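Local atomic coordinates of porphyranase B (PDB entry 3JUU), a protein that hydrolyses the sulfated red-algal polysaccharide porphyran at the (1->4) linkages between beta-D-galactopyranose and alpha-L-galactopyranose-6-sulfate. Residues 11-16 / 269-274; 152-157 / 246-251; 165-170 / 216-221. One frame throughout, in Å; residues are numbered along the deposited sequence.

Contact 1 (11-16 / 269-274); sequences APHFKP and WVRSWQ. With SO4 (sulfate ion), chain D.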
# COMPACT_ATOMS: atom_id res chain seq x y z
N ALA A 11 -9.04 11.66 -15.32
CA ALA A 11 -9.97 10.60 -14.84
C ALA A 11 -9.10 9.42 -14.35
O ALA A 11 -7.92 9.39 -14.73
CB ALA A 11 -10.91 10.15 -15.96
N PRO A 12 -9.66 8.45 -13.58
CA PRO A 12 -8.87 7.27 -13.24
C PRO A 12 -8.45 6.49 -14.44
O PRO A 12 -9.00 6.64 -15.57
CB PRO A 12 -9.81 6.43 -12.36
CG PRO A 12 -10.79 7.42 -11.78
CD PRO A 12 -10.98 8.37 -12.93
N HIS A 13 -7.43 5.64 -14.27
CA HIS A 13 -6.99 4.80 -15.38
C HIS A 13 -7.92 3.62 -15.57
O HIS A 13 -7.92 2.67 -14.75
CB HIS A 13 -5.55 4.32 -15.13
CG HIS A 13 -4.52 5.26 -15.67
ND1 HIS A 13 -3.57 4.87 -16.59
CD2 HIS A 13 -4.31 6.58 -15.43
CE1 HIS A 13 -2.79 5.91 -16.87
NE2 HIS A 13 -3.23 6.96 -16.18
N PHE A 14 -8.75 3.66 -16.64
CA PHE A 14 -9.58 2.51 -16.92
C PHE A 14 -9.41 2.25 -18.39
O PHE A 14 -9.49 3.23 -19.18
CB PHE A 14 -11.08 2.78 -16.65
CG PHE A 14 -11.43 3.00 -15.22
CD1 PHE A 14 -11.18 1.99 -14.27
CD2 PHE A 14 -12.02 4.20 -14.79
CE1 PHE A 14 -11.55 2.18 -12.95
CE2 PHE A 14 -12.42 4.40 -13.47
CZ PHE A 14 -12.14 3.42 -12.52
N LYS A 15 -9.23 0.99 -18.79
CA LYS A 15 -9.20 0.61 -20.22
C LYS A 15 -10.64 0.78 -20.78
O LYS A 15 -11.60 1.00 -20.03
CB LYS A 15 -8.80 -0.87 -20.38
CG LYS A 15 -7.34 -1.21 -19.98
CD LYS A 15 -6.41 -0.66 -21.04
CE LYS A 15 -5.02 -1.30 -21.01
NZ LYS A 15 -4.13 -0.70 -19.95
N PRO A 16 -10.77 0.70 -22.11
CA PRO A 16 -12.11 0.91 -22.67
C PRO A 16 -13.05 -0.19 -22.20
O PRO A 16 -12.68 -1.38 -22.18
CB PRO A 16 -11.88 0.81 -24.19
CG PRO A 16 -10.37 1.25 -24.43
CD PRO A 16 -9.71 0.60 -23.15
N TRP A 269 2.66 8.17 -9.38
CA TRP A 269 1.64 9.04 -8.91
C TRP A 269 0.72 8.24 -8.02
O TRP A 269 0.74 6.99 -8.10
CB TRP A 269 0.86 9.65 -10.10
CG TRP A 269 0.51 8.74 -11.24
CD1 TRP A 269 1.11 8.70 -12.49
CD2 TRP A 269 -0.64 7.83 -11.33
NE1 TRP A 269 0.44 7.82 -13.31
CE2 TRP A 269 -0.61 7.25 -12.61
CE3 TRP A 269 -1.64 7.41 -10.41
CZ2 TRP A 269 -1.55 6.25 -13.04
CZ3 TRP A 269 -2.58 6.42 -10.84
CH2 TRP A 269 -2.53 5.87 -12.13
N VAL A 270 -0.04 8.96 -7.19
CA VAL A 270 -1.18 8.40 -6.42
C VAL A 270 -2.35 9.31 -6.66
O VAL A 270 -2.23 10.54 -6.52
CB VAL A 270 -0.89 8.36 -4.92
CG1 VAL A 270 -2.18 7.96 -4.13
CG2 VAL A 270 0.17 7.34 -4.61
N ARG A 271 -3.49 8.74 -7.06
CA ARG A 271 -4.66 9.59 -7.38
C ARG A 271 -5.83 8.97 -6.69
O ARG A 271 -6.08 7.76 -6.87
CB ARG A 271 -4.87 9.60 -8.94
CG ARG A 271 -3.65 10.22 -9.65
CD ARG A 271 -3.78 10.15 -11.18
NE ARG A 271 -2.62 10.75 -11.86
CZ ARG A 271 -2.30 10.49 -13.12
NH1 ARG A 271 -3.01 9.56 -13.79
NH2 ARG A 271 -1.21 11.02 -13.68
N SER A 272 -6.56 9.80 -5.97
CA SER A 272 -7.70 9.38 -5.18
C SER A 272 -8.92 10.18 -5.67
O SER A 272 -8.79 11.37 -6.02
CB SER A 272 -7.39 9.73 -3.75
OG SER A 272 -6.24 9.01 -3.30
N TRP A 273 -10.07 9.53 -5.75
CA TRP A 273 -11.24 10.12 -6.46
C TRP A 273 -12.50 9.75 -5.72
O TRP A 273 -12.59 8.68 -5.12
CB TRP A 273 -11.37 9.54 -7.89
CG TRP A 273 -10.11 9.49 -8.77
CD1 TRP A 273 -9.07 8.54 -8.75
CD2 TRP A 273 -9.80 10.39 -9.82
NE1 TRP A 273 -8.14 8.84 -9.71
CE2 TRP A 273 -8.56 9.95 -10.40
CE3 TRP A 273 -10.44 11.55 -10.35
CZ2 TRP A 273 -7.96 10.63 -11.48
CZ3 TRP A 273 -9.83 12.22 -11.40
CH2 TRP A 273 -8.61 11.75 -11.97
N GLN A 274 -13.47 10.67 -5.76
CA GLN A 274 -14.84 10.41 -5.34
C GLN A 274 -15.72 10.35 -6.61
O GLN A 274 -15.45 11.03 -7.63
CB GLN A 274 -15.36 11.58 -4.53
CG GLN A 274 -14.92 11.65 -3.11
CD GLN A 274 -15.41 12.96 -2.46
OE1 GLN A 274 -15.81 13.90 -3.16
NE2 GLN A 274 -15.42 13.01 -1.13
S SO4 D . -0.45 9.26 -16.67
O1 SO4 D . -0.59 9.43 -18.11
O2 SO4 D . 0.07 10.49 -16.07
O3 SO4 D . -1.78 8.95 -16.13
O4 SO4 D . 0.47 8.13 -16.42
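Ala11, Pro12 and His13 run as an extended loop past the face of strand 269-274 from which the alternate residues Trp269, Arg271 and Trp273 reach toward them. The backbones come nearest at Pro12 and Arg271, whose CA atoms are 7.6 Å apart, and no hydrogen bond joins the two segments directly; the strand's side chains pack against both backbone and side chains of the loop. Pro12 lays its ring over the indole of Trp273: CG sits 3.5 Å from the centroid of the five-membered ring and only 2° off its normal, a CH-pi contact. The six-membered part packs on Ala11, whose C lies 3.3 Å from Trp273 CZ2. Glu111 of strand 108-115 accepts both from Trp273 NE1 and from the backbone N of His13. The loop lies against strand 264-276 of the GH16 jelly-roll beta-sandwich, which pairs with strands 26-29 and 108-115. Toward the start of the strand, the Arg271 guanidinium lies over the Trp269 indole, its chain extended from CG to NE, while NE makes a salt bridge to Glu36. The His13 ring, modelled in two conformers, sits obliquely to the same indole, planes 37° apart. A sulfate, probably from the crystallisation liquor, is held by Arg271 NH1 to O3 (2.7 Å) and NH2 to O2 (2.8 Å), and by Trp269 NE1 to O4 (3.1 Å). His13 NE2 also points at O3, but doubtfully close.

Contact 2 (152-157 / 246-251); sequences QITNDA and DWNPVP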
# COMPACT_ATOMS: atom_id res chain seq x y z
N GLN A 152 12.12 -10.33 -4.13
CA GLN A 152 13.02 -11.47 -4.04
C GLN A 152 12.44 -12.40 -3.00
O GLN A 152 12.27 -12.00 -1.85
CB GLN A 152 14.46 -11.01 -3.58
CG GLN A 152 15.38 -12.23 -3.44
CD GLN A 152 16.83 -11.83 -3.03
OE1 GLN A 152 17.23 -10.70 -3.25
NE2 GLN A 152 17.57 -12.75 -2.43
N ILE A 153 12.09 -13.62 -3.39
CA ILE A 153 11.38 -14.50 -2.47
C ILE A 153 12.47 -15.34 -1.73
O ILE A 153 13.36 -15.95 -2.38
CB ILE A 153 10.43 -15.43 -3.28
CG1 ILE A 153 9.18 -14.61 -3.80
CG2 ILE A 153 9.96 -16.56 -2.37
CD1 ILE A 153 8.72 -15.25 -5.03
N THR A 154 12.48 -15.28 -0.41
CA THR A 154 13.53 -15.87 0.42
C THR A 154 13.00 -17.00 1.33
O THR A 154 13.72 -17.55 2.11
CB THR A 154 14.25 -14.79 1.31
OG1 THR A 154 13.30 -14.13 2.17
CG2 THR A 154 14.94 -13.77 0.44
N ASN A 155 11.74 -17.32 1.18
CA ASN A 155 11.10 -18.40 1.94
C ASN A 155 10.65 -19.37 0.85
O ASN A 155 10.09 -18.93 -0.13
CB ASN A 155 9.88 -17.81 2.59
CG ASN A 155 9.19 -18.77 3.55
OD1 ASN A 155 9.37 -20.00 3.45
ND2 ASN A 155 8.34 -18.23 4.44
N ASP A 156 10.87 -20.68 0.99
CA ASP A 156 10.38 -21.61 -0.07
C ASP A 156 8.97 -22.17 0.17
O ASP A 156 8.53 -23.09 -0.52
CB ASP A 156 11.37 -22.77 -0.33
CG ASP A 156 11.62 -23.61 0.89
OD1 ASP A 156 12.51 -24.49 0.82
OD2 ASP A 156 10.92 -23.40 1.93
N ALA A 157 8.25 -21.60 1.14
CA ALA A 157 6.83 -21.97 1.36
C ALA A 157 6.02 -21.90 0.05
O ALA A 157 6.10 -20.90 -0.71
CB ALA A 157 6.21 -21.04 2.42
N ASP A 246 7.92 -10.89 8.25
CA ASP A 246 8.53 -12.03 8.97
C ASP A 246 8.66 -13.25 8.12
O ASP A 246 9.57 -14.09 8.33
CB ASP A 246 7.63 -12.37 10.17
CG ASP A 246 7.79 -11.36 11.33
OD1 ASP A 246 8.62 -10.40 11.27
OD2 ASP A 246 7.04 -11.50 12.28
N TRP A 247 7.76 -13.40 7.12
CA TRP A 247 7.75 -14.63 6.36
C TRP A 247 8.68 -14.57 5.16
O TRP A 247 8.78 -15.56 4.42
CB TRP A 247 6.29 -14.97 5.90
CG TRP A 247 5.58 -13.77 5.38
CD1 TRP A 247 4.77 -12.94 6.08
CD2 TRP A 247 5.58 -13.30 4.02
NE1 TRP A 247 4.27 -11.97 5.25
CE2 TRP A 247 4.73 -12.18 3.98
CE3 TRP A 247 6.22 -13.70 2.87
CZ2 TRP A 247 4.50 -11.43 2.82
CZ3 TRP A 247 6.00 -12.95 1.68
CH2 TRP A 247 5.14 -11.84 1.68
N ASN A 248 9.32 -13.40 4.95
CA ASN A 248 10.31 -13.27 3.88
C ASN A 248 11.63 -12.74 4.50
O ASN A 248 11.91 -11.51 4.46
CB ASN A 248 9.77 -12.33 2.77
CG ASN A 248 10.38 -12.65 1.40
OD1 ASN A 248 10.90 -11.75 0.73
ND2 ASN A 248 10.40 -13.97 1.01
N PRO A 249 12.43 -13.64 5.06
CA PRO A 249 13.56 -13.22 5.86
C PRO A 249 14.77 -12.68 5.06
O PRO A 249 14.78 -12.67 3.83
CB PRO A 249 13.98 -14.54 6.60
CG PRO A 249 13.41 -15.66 5.75
CD PRO A 249 12.20 -15.11 5.11
N VAL A 250 15.78 -12.26 5.82
CA VAL A 250 16.91 -11.56 5.20
C VAL A 250 17.77 -12.63 4.46
O VAL A 250 18.02 -13.71 5.02
CB VAL A 250 17.80 -10.98 6.34
CG1 VAL A 250 19.05 -10.23 5.69
CG2 VAL A 250 17.00 -9.96 7.21
N PRO A 251 18.20 -12.38 3.20
CA PRO A 251 19.05 -13.36 2.47
C PRO A 251 20.49 -13.37 3.01
O PRO A 251 20.89 -12.44 3.70
CB PRO A 251 19.12 -12.80 1.02
CG PRO A 251 18.15 -11.63 0.97
CD PRO A 251 17.85 -11.19 2.39
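Thr154 faces Pro249 and Pro251, its hydroxyl turned to the first and its methyl lying between the two. OG1 stands between the backbone N and the carbonyl carbon (chi1 59°), and from there it donates to the carbonyl O of Pro249 over 2.7 Å. The hydroxyl meets that oxygen at a C=O...O angle of 128°, tilted 16° from the carbonyl plane; OG1 also lies 3.3 Å from Pro249 CD. The methyl CG2 is 3.6 Å from the Pro249 carbonyl O and 3.9 Å from Pro251 CG. Gln152, its chain fully extended, slants across the Pro251 ring, so that its terminal amide NE2 comes 3.6 Å from Pro251 CG. Replacing Thr154 by an alanine removes hydroxyl and methyl together, and would probably leave the Pro249 carbonyl without this donor and open a gap beside the Pro251 ring. Asn155 works in two directions. Its ND2, whose position is less certain, points at the Trp247 carbonyl O and bonds to it over 2.7 Å, while OD1 accepts at 3.0 Å from the Ala157 backbone N, a donor well above the carbonyl plane, in an Asx turn. Trp247 offers mainly its backbone here; its indole stacks on Tyr245 and meets Trp159 and Phe163 edge-to-face. The Trp247 side chain is about 6 Å from that of Glu148, the probable proton donor, so these surface loops, which follow strands 141-150 and 237-242, lie beside the substrate site of the GH16 fold.

Contact 3 (165-170 / 216-221); sequences QTMNSN and FFLDGK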
# COMPACT_ATOMS: atom_id res chain seq x y z
N GLN A 165 5.07 -11.89 -8.66
CA GLN A 165 4.53 -11.71 -10.01
C GLN A 165 3.01 -11.65 -10.01
O GLN A 165 2.43 -11.93 -11.02
CB GLN A 165 5.05 -12.78 -10.96
CG GLN A 165 4.85 -14.19 -10.48
CD GLN A 165 5.65 -15.16 -11.36
OE1 GLN A 165 6.83 -14.96 -11.60
NE2 GLN A 165 4.98 -16.15 -11.91
N THR A 166 2.41 -11.25 -8.90
CA THR A 166 0.97 -11.19 -8.79
C THR A 166 0.53 -9.84 -8.19
O THR A 166 1.29 -9.16 -7.48
CB THR A 166 0.47 -12.39 -7.94
OG1 THR A 166 1.30 -12.48 -6.80
CG2 THR A 166 0.69 -13.76 -8.69
N MET A 167 -0.71 -9.46 -8.45
CA MET A 167 -1.36 -8.46 -7.59
C MET A 167 -2.02 -9.19 -6.43
O MET A 167 -2.91 -10.02 -6.60
CB MET A 167 -2.44 -7.68 -8.39
CG MET A 167 -3.02 -6.52 -7.56
SD MET A 167 -4.25 -5.67 -8.64
CE MET A 167 -4.99 -4.53 -7.51
N ASN A 168 -1.55 -8.91 -5.23
CA ASN A 168 -1.95 -9.58 -4.02
C ASN A 168 -2.73 -8.55 -3.25
O ASN A 168 -2.13 -7.58 -2.74
CB ASN A 168 -0.65 -9.89 -3.25
CG ASN A 168 0.18 -10.87 -4.00
OD1 ASN A 168 -0.32 -11.91 -4.39
ND2 ASN A 168 1.42 -10.50 -4.30
N SER A 169 -4.07 -8.72 -3.19
CA SER A 169 -4.94 -7.72 -2.54
C SER A 169 -5.62 -8.38 -1.37
O SER A 169 -5.63 -9.66 -1.26
CB SER A 169 -6.03 -7.26 -3.51
OG SER A 169 -5.42 -6.72 -4.72
N ASN A 170 -6.07 -7.58 -0.42
CA ASN A 170 -6.63 -8.17 0.80
C ASN A 170 -7.55 -7.24 1.52
O ASN A 170 -7.58 -6.01 1.25
CB ASN A 170 -5.47 -8.66 1.74
CG ASN A 170 -5.83 -9.94 2.52
OD1 ASN A 170 -6.99 -10.15 2.88
ND2 ASN A 170 -4.83 -10.77 2.82
N PHE A 216 -11.30 -4.58 -7.20
CA PHE A 216 -9.85 -4.32 -7.48
C PHE A 216 -9.60 -4.24 -8.98
O PHE A 216 -10.19 -5.02 -9.75
CB PHE A 216 -8.98 -5.45 -6.88
CG PHE A 216 -8.97 -5.43 -5.37
CD1 PHE A 216 -8.23 -4.45 -4.70
CD2 PHE A 216 -9.68 -6.39 -4.65
CE1 PHE A 216 -8.28 -4.36 -3.30
CE2 PHE A 216 -9.68 -6.38 -3.23
CZ PHE A 216 -8.94 -5.36 -2.58
N PHE A 217 -8.69 -3.34 -9.40
CA PHE A 217 -8.34 -3.17 -10.83
C PHE A 217 -6.85 -3.25 -10.98
O PHE A 217 -6.06 -2.77 -10.11
CB PHE A 217 -8.72 -1.74 -11.27
CG PHE A 217 -10.19 -1.58 -11.48
CD1 PHE A 217 -10.68 -1.58 -12.77
CD2 PHE A 217 -11.08 -1.49 -10.35
CE1 PHE A 217 -12.06 -1.47 -13.01
CE2 PHE A 217 -12.47 -1.33 -10.58
CZ PHE A 217 -12.93 -1.37 -11.93
N LEU A 218 -6.45 -3.80 -12.11
CA LEU A 218 -5.01 -3.90 -12.51
C LEU A 218 -4.85 -3.39 -13.92
O LEU A 218 -5.56 -3.87 -14.83
CB LEU A 218 -4.49 -5.37 -12.41
CG LEU A 218 -3.08 -5.62 -12.92
CD1 LEU A 218 -2.03 -4.69 -12.11
CD2 LEU A 218 -2.75 -7.16 -12.94
N ASP A 219 -4.00 -2.35 -14.09
CA ASP A 219 -3.70 -1.77 -15.43
C ASP A 219 -5.02 -1.41 -16.14
O ASP A 219 -5.20 -1.72 -17.32
CB ASP A 219 -2.88 -2.75 -16.24
CG ASP A 219 -1.54 -3.03 -15.56
OD1 ASP A 219 -1.04 -2.04 -14.96
OD2 ASP A 219 -1.06 -4.18 -15.66
N GLY A 220 -5.94 -0.88 -15.34
CA GLY A 220 -7.17 -0.33 -15.89
C GLY A 220 -8.22 -1.34 -16.18
O GLY A 220 -9.22 -1.05 -16.86
N LYS A 221 -8.05 -2.54 -15.65
CA LYS A 221 -9.04 -3.62 -15.86
C LYS A 221 -9.53 -4.23 -14.56
O LYS A 221 -8.71 -4.59 -13.69
CB LYS A 221 -8.42 -4.74 -16.71
CG LYS A 221 -8.14 -4.36 -18.17
CD LYS A 221 -7.23 -5.39 -18.90
CE LYS A 221 -5.74 -5.04 -18.59
NZ LYS A 221 -4.72 -6.17 -18.49
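Met167 and Ser169, alternate residues of strand 166-170, point toward Phe216 and Leu218, alternate residues of strand 216-218. The short strand axes approach to 9.4 Å with their directions 164° apart, nearly antiparallel, and no hydrogen bond crosses between them. The CH-pi contact is made by Ser169, whose CB stands over the centre of the Phe216 ring, 3.5 Å from its centroid and 7° off the normal. Ser169 OG, also close to the ring, bonds the carbonyl O of Ile146, so this buried hydroxyl is satisfied while its methylene presses on the ring. This is how the two layers of the GH16 jelly-roll sandwich pack: strand 166-174 pairs with strands 141-150 and 185-192 in one layer, strand 213-218 with 202-210 and 221-226 in the other. Apolar packing is led by Met167. With CG opposite the backbone N (chi1 -174°) and the rest of the chain extended, its thioether reaches straight across. SD lies 3.8 Å from Leu218 CB, the two chains lying alongside and running opposite ways, and the terminal CE touches Phe216 CB at 4.1 Å. CE also comes within 3.3 Å of the Phe217 carbonyl O. Backbone bonds join Leu218 and Lys221 both ways, each 2.9 Å from N to O, closing a type I' turn through Asp219 and Gly220. Asn170 leaves its strand away from the second segment, its backbone O 4.1 Å from Phe216 CZ and its side chain about 5 Å from that of Glu148, the probable proton donor.

From the N terminus, the chain first passes through 11-16, and only near its far end does strand 264-276 return to complete contact 1, enclosing 252 residues. Inside that span contact 2 joins the loop after strand 141-150 to the loop after strand 237-242. Contact 3, nested within contact 2, packs strand 166-174 on strand 213-218 across the sandwich, so the three loops nest without crossing. Contacts 1 and 2 lie on opposite sides of the chain's centre, their own centres about 33 Å apart. Contacts 1 and 3 meet: Lys15 N probably bonds Gly220 O (2.8 Å), and Phe14 packs edge-to-face with Phe217, tying the N-terminal loop to the end of strand 213-218 and the turn that follows.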